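Local coordinates for SAM-dependent methyltransferase (Pyrococcus horikoshii, PDB 1WZN), which probably transfers a methyl group from S-adenosyl-L-methionine to an acceptor that is not specified, and binds the by-product S-adenosyl-L-homocysteine, at residues L135-C147 with N239-S251. Numbering follows the deposited sequence.
Sequences LKPGGVFITDFPC and NDMRYWIVGIAKS
Asp144 sets CG between its backbone N and carbonyl carbon (chi1 64°), which swings the carboxylate towards Arg242. Trp244 has CG anti to its carbonyl carbon (chi1 -65°), and chi2 near 81° turns one indole face to Asp144 CB. This CH-pi contact puts Asp144 CB 3.4 Å from the six-membered ring centroid. Ile142 CG2 meets the ring edge, 3.5 Å from Trp244 CE3. The Asp144 carboxylate is nearly at right angles to the Arg242 guanidinium. Arg242 NH1 reaches Asp144 OD2 at 3.2 Å from above the carboxylate plane, in a bent hydrogen bond within a salt bridge. Arg242 NH2 pairs with Glu26, and Asp144 OD1 accepts from Phe113 N. With an alanine replacing Asp144, Arg242 NH1 and Phe113 N would probably lose their carboxylate acceptors.

Strands 139-146 and 242-248 run antiparallel in the seven-stranded sheet of the Rossmann-like class I methyltransferase fold. Strand 242-248 is the last strand, inserted between 139-146 and 225-230. The Asp144 side chain is about 6 Å from the bound S-adenosyl-L-homocysteine.

Phe145, Tyr243 and Ile245 share the face covered by helix 212-219. Tyr243 CB sits over the Phe145 ring, 4.2 Å from its centroid. Ile245 CG1 presses on the ring edge, 3.3 Å from Phe145 CE2. Paired backbone bonds join Phe141 to Gly247, Thr143 to Ile245 and Phe145 to Tyr243. Beyond them, Cys147 N donates to Met241 O at 2.9 Å.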
loop_
_atom_site.group_PDB
_atom_site.type_symbol
_atom_site.label_atom_id
_atom_site.label_comp_id
_atom_site.label_asym_id
_atom_site.label_seq_id
_atom_site.Cartn_x
_atom_site.Cartn_y
_atom_site.Cartn_z
ATOM N N LEU A 135 -6.667 -37.383 -28.594
ATOM C CA LEU A 135 -8.120 -37.267 -28.685
ATOM C C LEU A 135 -8.844 -37.960 -29.832
ATOM O O LEU A 135 -8.346 -38.024 -30.956
ATOM C CB LEU A 135 -8.514 -35.789 -28.727
ATOM C CG LEU A 135 -8.378 -34.965 -27.448
ATOM C CD1 LEU A 135 -8.565 -33.482 -27.785
ATOM C CD2 LEU A 135 -9.414 -35.415 -26.432
ATOM N N LYS A 136 -10.037 -38.464 -29.526
ATOM C CA LYS A 136 -10.895 -39.087 -30.532
ATOM C C LYS A 136 -11.556 -37.906 -31.237
ATOM O O LYS A 136 -11.644 -36.814 -30.670
ATOM C CB LYS A 136 -11.981 -39.940 -29.875
ATOM C CG LYS A 136 -11.481 -41.187 -29.171
ATOM C CD LYS A 136 -12.663 -42.027 -28.717
ATOM C CE LYS A 136 -12.227 -43.240 -27.926
ATOM N NZ LYS A 136 -13.429 -43.981 -27.475
ATOM N N PRO A 137 -12.030 -38.100 -32.479
ATOM C CA PRO A 137 -12.677 -37.006 -33.209
ATOM C C PRO A 137 -13.809 -36.391 -32.400
ATOM O O PRO A 137 -14.637 -37.104 -31.834
ATOM C CB PRO A 137 -13.182 -37.690 -34.479
ATOM C CG PRO A 137 -12.183 -38.780 -34.692
ATOM C CD PRO A 137 -12.007 -39.329 -33.294
ATOM N N GLY A 138 -13.846 -35.067 -32.341
ATOM C CA GLY A 138 -14.898 -34.407 -31.587
ATOM C C GLY A 138 -14.639 -34.366 -30.089
ATOM O O GLY A 138 -15.441 -33.818 -29.338
ATOM N N GLY A 139 -13.526 -34.948 -29.652
ATOM C CA GLY A 139 -13.197 -34.946 -28.236
ATOM C C GLY A 139 -12.735 -33.573 -27.777
ATOM O O GLY A 139 -12.464 -32.700 -28.609
ATOM N N VAL A 140 -12.617 -33.375 -26.465
ATOM C CA VAL A 140 -12.206 -32.073 -25.947
ATOM C C VAL A 140 -11.043 -32.062 -24.960
ATOM O O VAL A 140 -10.830 -33.016 -24.208
ATOM C CB VAL A 140 -13.395 -31.338 -25.262
ATOM C CG1 VAL A 140 -14.518 -31.110 -26.267
ATOM C CG2 VAL A 140 -13.912 -32.148 -24.070
ATOM N N PHE A 141 -10.292 -30.963 -24.984
ATOM C CA PHE A 141 -9.177 -30.742 -24.063
ATOM C C PHE A 141 -9.652 -29.583 -23.187
ATOM O O PHE A 141 -10.161 -28.582 -23.705
ATOM C CB PHE A 141 -7.901 -30.341 -24.820
ATOM C CG PHE A 141 -6.810 -29.797 -23.929
ATOM C CD1 PHE A 141 -6.316 -30.551 -22.865
ATOM C CD2 PHE A 141 -6.282 -28.530 -24.152
ATOM C CE1 PHE A 141 -5.309 -30.046 -22.036
ATOM C CE2 PHE A 141 -5.274 -28.016 -23.328
ATOM C CZ PHE A 141 -4.789 -28.772 -22.272
ATOM N N ILE A 142 -9.517 -29.730 -21.870
ATOM C CA ILE A 142 -9.951 -28.700 -20.922
ATOM C C ILE A 142 -8.843 -28.426 -19.910
ATOM O O ILE A 142 -8.314 -29.351 -19.295
ATOM C CB ILE A 142 -11.208 -29.157 -20.129
ATOM C CG1 ILE A 142 -12.357 -29.484 -21.084
ATOM C CG2 ILE A 142 -11.648 -28.068 -19.156
ATOM C CD1 ILE A 142 -13.516 -30.210 -20.408
ATOM N N THR A 143 -8.483 -27.159 -19.736
ATOM C CA THR A 143 -7.450 -26.817 -18.766
ATOM C C THR A 143 -7.736 -25.431 -18.200
ATOM O O THR A 143 -8.196 -24.551 -18.923
ATOM C CB THR A 143 -6.034 -26.853 -19.407
ATOM O OG1 THR A 143 -5.045 -26.837 -18.371
ATOM C CG2 THR A 143 -5.816 -25.656 -20.335
ATOM N N ASP A 144 -7.472 -25.245 -16.909
ATOM C CA ASP A 144 -7.719 -23.959 -16.264
ATOM C C ASP A 144 -6.444 -23.303 -15.760
ATOM O O ASP A 144 -5.494 -23.976 -15.372
ATOM C CB ASP A 144 -8.690 -24.124 -15.082
ATOM C CG ASP A 144 -8.117 -24.991 -13.972
ATOM O OD1 ASP A 144 -7.833 -26.175 -14.234
ATOM O OD2 ASP A 144 -7.946 -24.494 -12.834
ATOM N N PHE A 145 -6.430 -21.977 -15.764
ATOM C CA PHE A 145 -5.275 -21.240 -15.276
ATOM C C PHE A 145 -5.757 -19.891 -14.762
ATOM O O PHE A 145 -6.813 -19.402 -15.166
ATOM C CB PHE A 145 -4.209 -21.102 -16.373
ATOM C CG PHE A 145 -4.694 -20.431 -17.618
ATOM C CD1 PHE A 145 -4.328 -19.120 -17.901
ATOM C CD2 PHE A 145 -5.510 -21.109 -18.512
ATOM C CE1 PHE A 145 -4.772 -18.494 -19.063
ATOM C CE2 PHE A 145 -5.958 -20.495 -19.672
ATOM C CZ PHE A 145 -5.588 -19.183 -19.950
ATOM N N PRO A 146 -5.000 -19.282 -13.838
ATOM C CA PRO A 146 -5.385 -17.993 -13.265
ATOM C C PRO A 146 -4.906 -16.749 -13.991
ATOM O O PRO A 146 -4.046 -16.807 -14.869
ATOM C CB PRO A 146 -4.818 -18.079 -11.855
ATOM C CG PRO A 146 -3.514 -18.758 -12.095
ATOM C CD PRO A 146 -3.861 -19.860 -13.100
ATOM N N CYS A 147 -5.475 -15.615 -13.600
ATOM C CA CYS A 147 -5.116 -14.336 -14.186
ATOM C C CYS A 147 -3.656 -14.034 -13.890
ATOM O O CYS A 147 -3.240 -14.068 -12.735
ATOM C CB CYS A 147 -5.996 -13.231 -13.607
ATOM S SG CYS A 147 -5.411 -11.580 -14.009
ATOM N N ASN A 239 -14.341 -9.075 -16.074
ATOM C CA ASN A 239 -13.590 -9.185 -14.834
ATOM C C ASN A 239 -13.295 -10.583 -14.289
ATOM O O ASN A 239 -12.824 -10.710 -13.158
ATOM C CB ASN A 239 -14.274 -8.335 -13.761
ATOM C CG ASN A 239 -14.400 -6.874 -14.176
ATOM O OD1 ASN A 239 -13.404 -6.212 -14.473
ATOM N ND2 ASN A 239 -15.628 -6.370 -14.206
ATOM N N ASP A 240 -13.548 -11.628 -15.077
ATOM C CA ASP A 240 -13.260 -12.987 -14.612
ATOM C C ASP A 240 -11.776 -13.085 -14.268
ATOM O O ASP A 240 -10.942 -12.468 -14.935
ATOM C CB ASP A 240 -13.597 -14.029 -15.686
ATOM C CG ASP A 240 -15.087 -14.122 -15.975
ATOM O OD1 ASP A 240 -15.899 -13.785 -15.087
ATOM O OD2 ASP A 240 -15.446 -14.553 -17.092
ATOM N N MET A 241 -11.447 -13.864 -13.240
ATOM C CA MET A 241 -10.057 -14.012 -12.815
ATOM C C MET A 241 -9.452 -15.404 -12.987
ATOM O O MET A 241 -8.250 -15.587 -12.799
ATOM C CB MET A 241 -9.895 -13.545 -11.364
ATOM C CG MET A 241 -9.878 -12.026 -11.207
ATOM S SD MET A 241 -8.525 -11.235 -12.138
ATOM C CE MET A 241 -7.162 -11.413 -10.981
ATOM N N ARG A 242 -10.276 -16.394 -13.313
ATOM C CA ARG A 242 -9.755 -17.734 -13.568
ATOM C C ARG A 242 -10.293 -18.112 -14.940
ATOM O O ARG A 242 -11.467 -17.901 -15.236
ATOM C CB ARG A 242 -10.200 -18.746 -12.512
ATOM C CG ARG A 242 -9.591 -20.135 -12.750
ATOM C CD ARG A 242 -9.471 -20.931 -11.461
ATOM N NE ARG A 242 -10.770 -21.248 -10.880
ATOM C CZ ARG A 242 -11.358 -22.437 -10.965
ATOM N NH1 ARG A 242 -10.760 -23.432 -11.608
ATOM N NH2 ARG A 242 -12.543 -22.631 -10.399
ATOM N N TYR A 243 -9.430 -18.656 -15.784
ATOM C CA TYR A 243 -9.834 -18.989 -17.138
ATOM C C TYR A 243 -9.783 -20.464 -17.465
ATOM O O TYR A 243 -9.046 -21.231 -16.843
ATOM C CB TYR A 243 -8.945 -18.229 -18.120
ATOM C CG TYR A 243 -8.786 -16.783 -17.721
ATOM C CD1 TYR A 243 -9.876 -15.922 -17.734
ATOM C CD2 TYR A 243 -7.566 -16.304 -17.245
ATOM C CE1 TYR A 243 -9.767 -14.610 -17.269
ATOM C CE2 TYR A 243 -7.442 -14.992 -16.776
ATOM C CZ TYR A 243 -8.551 -14.156 -16.788
ATOM O OH TYR A 243 -8.456 -12.879 -16.284
ATOM N N TRP A 244 -10.585 -20.842 -18.450
ATOM C CA TRP A 244 -10.632 -22.210 -18.929
ATOM C C TRP A 244 -10.464 -22.176 -20.432
ATOM O O TRP A 244 -11.148 -21.416 -21.118
ATOM C CB TRP A 244 -11.973 -22.866 -18.615
ATOM C CG TRP A 244 -12.235 -23.032 -17.170
ATOM C CD1 TRP A 244 -12.702 -22.085 -16.304
ATOM C CD2 TRP A 244 -12.031 -24.217 -16.402
ATOM N NE1 TRP A 244 -12.803 -22.614 -15.038
ATOM C CE2 TRP A 244 -12.397 -23.921 -15.070
ATOM C CE3 TRP A 244 -11.571 -25.505 -16.708
ATOM C CZ2 TRP A 244 -12.319 -24.867 -14.043
ATOM C CZ3 TRP A 244 -11.493 -26.445 -15.684
ATOM C CH2 TRP A 244 -11.865 -26.119 -14.370
ATOM N N ILE A 245 -9.535 -22.976 -20.937
ATOM C CA ILE A 245 -9.327 -23.080 -22.368
ATOM C C ILE A 245 -9.911 -24.436 -22.747
ATOM O O ILE A 245 -9.603 -25.449 -22.119
ATOM C CB ILE A 245 -7.833 -23.049 -22.744
ATOM C CG1 ILE A 245 -7.246 -21.664 -22.445
ATOM C CG2 ILE A 245 -7.662 -23.386 -24.219
ATOM C CD1 ILE A 245 -7.866 -20.540 -23.248
ATOM N N VAL A 246 -10.781 -24.443 -23.747
ATOM C CA VAL A 246 -11.399 -25.674 -24.206
ATOM C C VAL A 246 -11.056 -25.871 -25.672
ATOM O O VAL A 246 -11.390 -25.037 -26.517
ATOM C CB VAL A 246 -12.934 -25.629 -24.041
ATOM C CG1 VAL A 246 -13.565 -26.891 -24.636
ATOM C CG2 VAL A 246 -13.289 -25.488 -22.568
ATOM N N GLY A 247 -10.358 -26.960 -25.961
ATOM C CA GLY A 247 -9.987 -27.257 -27.331
ATOM C C GLY A 247 -10.864 -28.384 -27.837
ATOM O O GLY A 247 -10.981 -29.420 -27.180
ATOM N N ILE A 248 -11.481 -28.187 -29.000
ATOM C CA ILE A 248 -12.359 -29.205 -29.575
ATOM C C ILE A 248 -11.727 -29.791 -30.837
ATOM O O ILE A 248 -11.434 -29.069 -31.797
ATOM C CB ILE A 248 -13.734 -28.610 -29.938
ATOM C CG1 ILE A 248 -14.290 -27.835 -28.745
ATOM C CG2 ILE A 248 -14.696 -29.731 -30.336
ATOM C CD1 ILE A 248 -15.447 -26.920 -29.089
ATOM N N ALA A 249 -11.511 -31.100 -30.830
ATOM C CA ALA A 249 -10.910 -31.769 -31.975
ATOM C C ALA A 249 -11.901 -31.857 -33.135
ATOM O O ALA A 249 -13.104 -31.994 -32.918
ATOM C CB ALA A 249 -10.445 -33.161 -31.572
ATOM N N LYS A 250 -11.393 -31.767 -34.361
ATOM C CA LYS A 250 -12.235 -31.859 -35.556
ATOM C C LYS A 250 -12.987 -33.187 -35.538
ATOM O O LYS A 250 -12.432 -34.207 -35.135
ATOM C CB LYS A 250 -11.375 -31.799 -36.823
ATOM C CG LYS A 250 -10.807 -30.431 -37.150
ATOM C CD LYS A 250 -9.975 -30.447 -38.435
ATOM C CE LYS A 250 -8.593 -31.047 -38.207
ATOM N NZ LYS A 250 -7.789 -30.225 -37.251
ATOM N N SER A 251 -14.243 -33.182 -35.969
ATOM C CA SER A 251 -15.016 -34.418 -35.991
ATOM C C SER A 251 -15.515 -34.772 -37.391
ATOM O O SER A 251 -15.601 -33.860 -38.243
ATOM C CB SER A 251 -16.200 -34.326 -35.020
ATOM O OG SER A 251 -17.022 -33.207 -35.296
#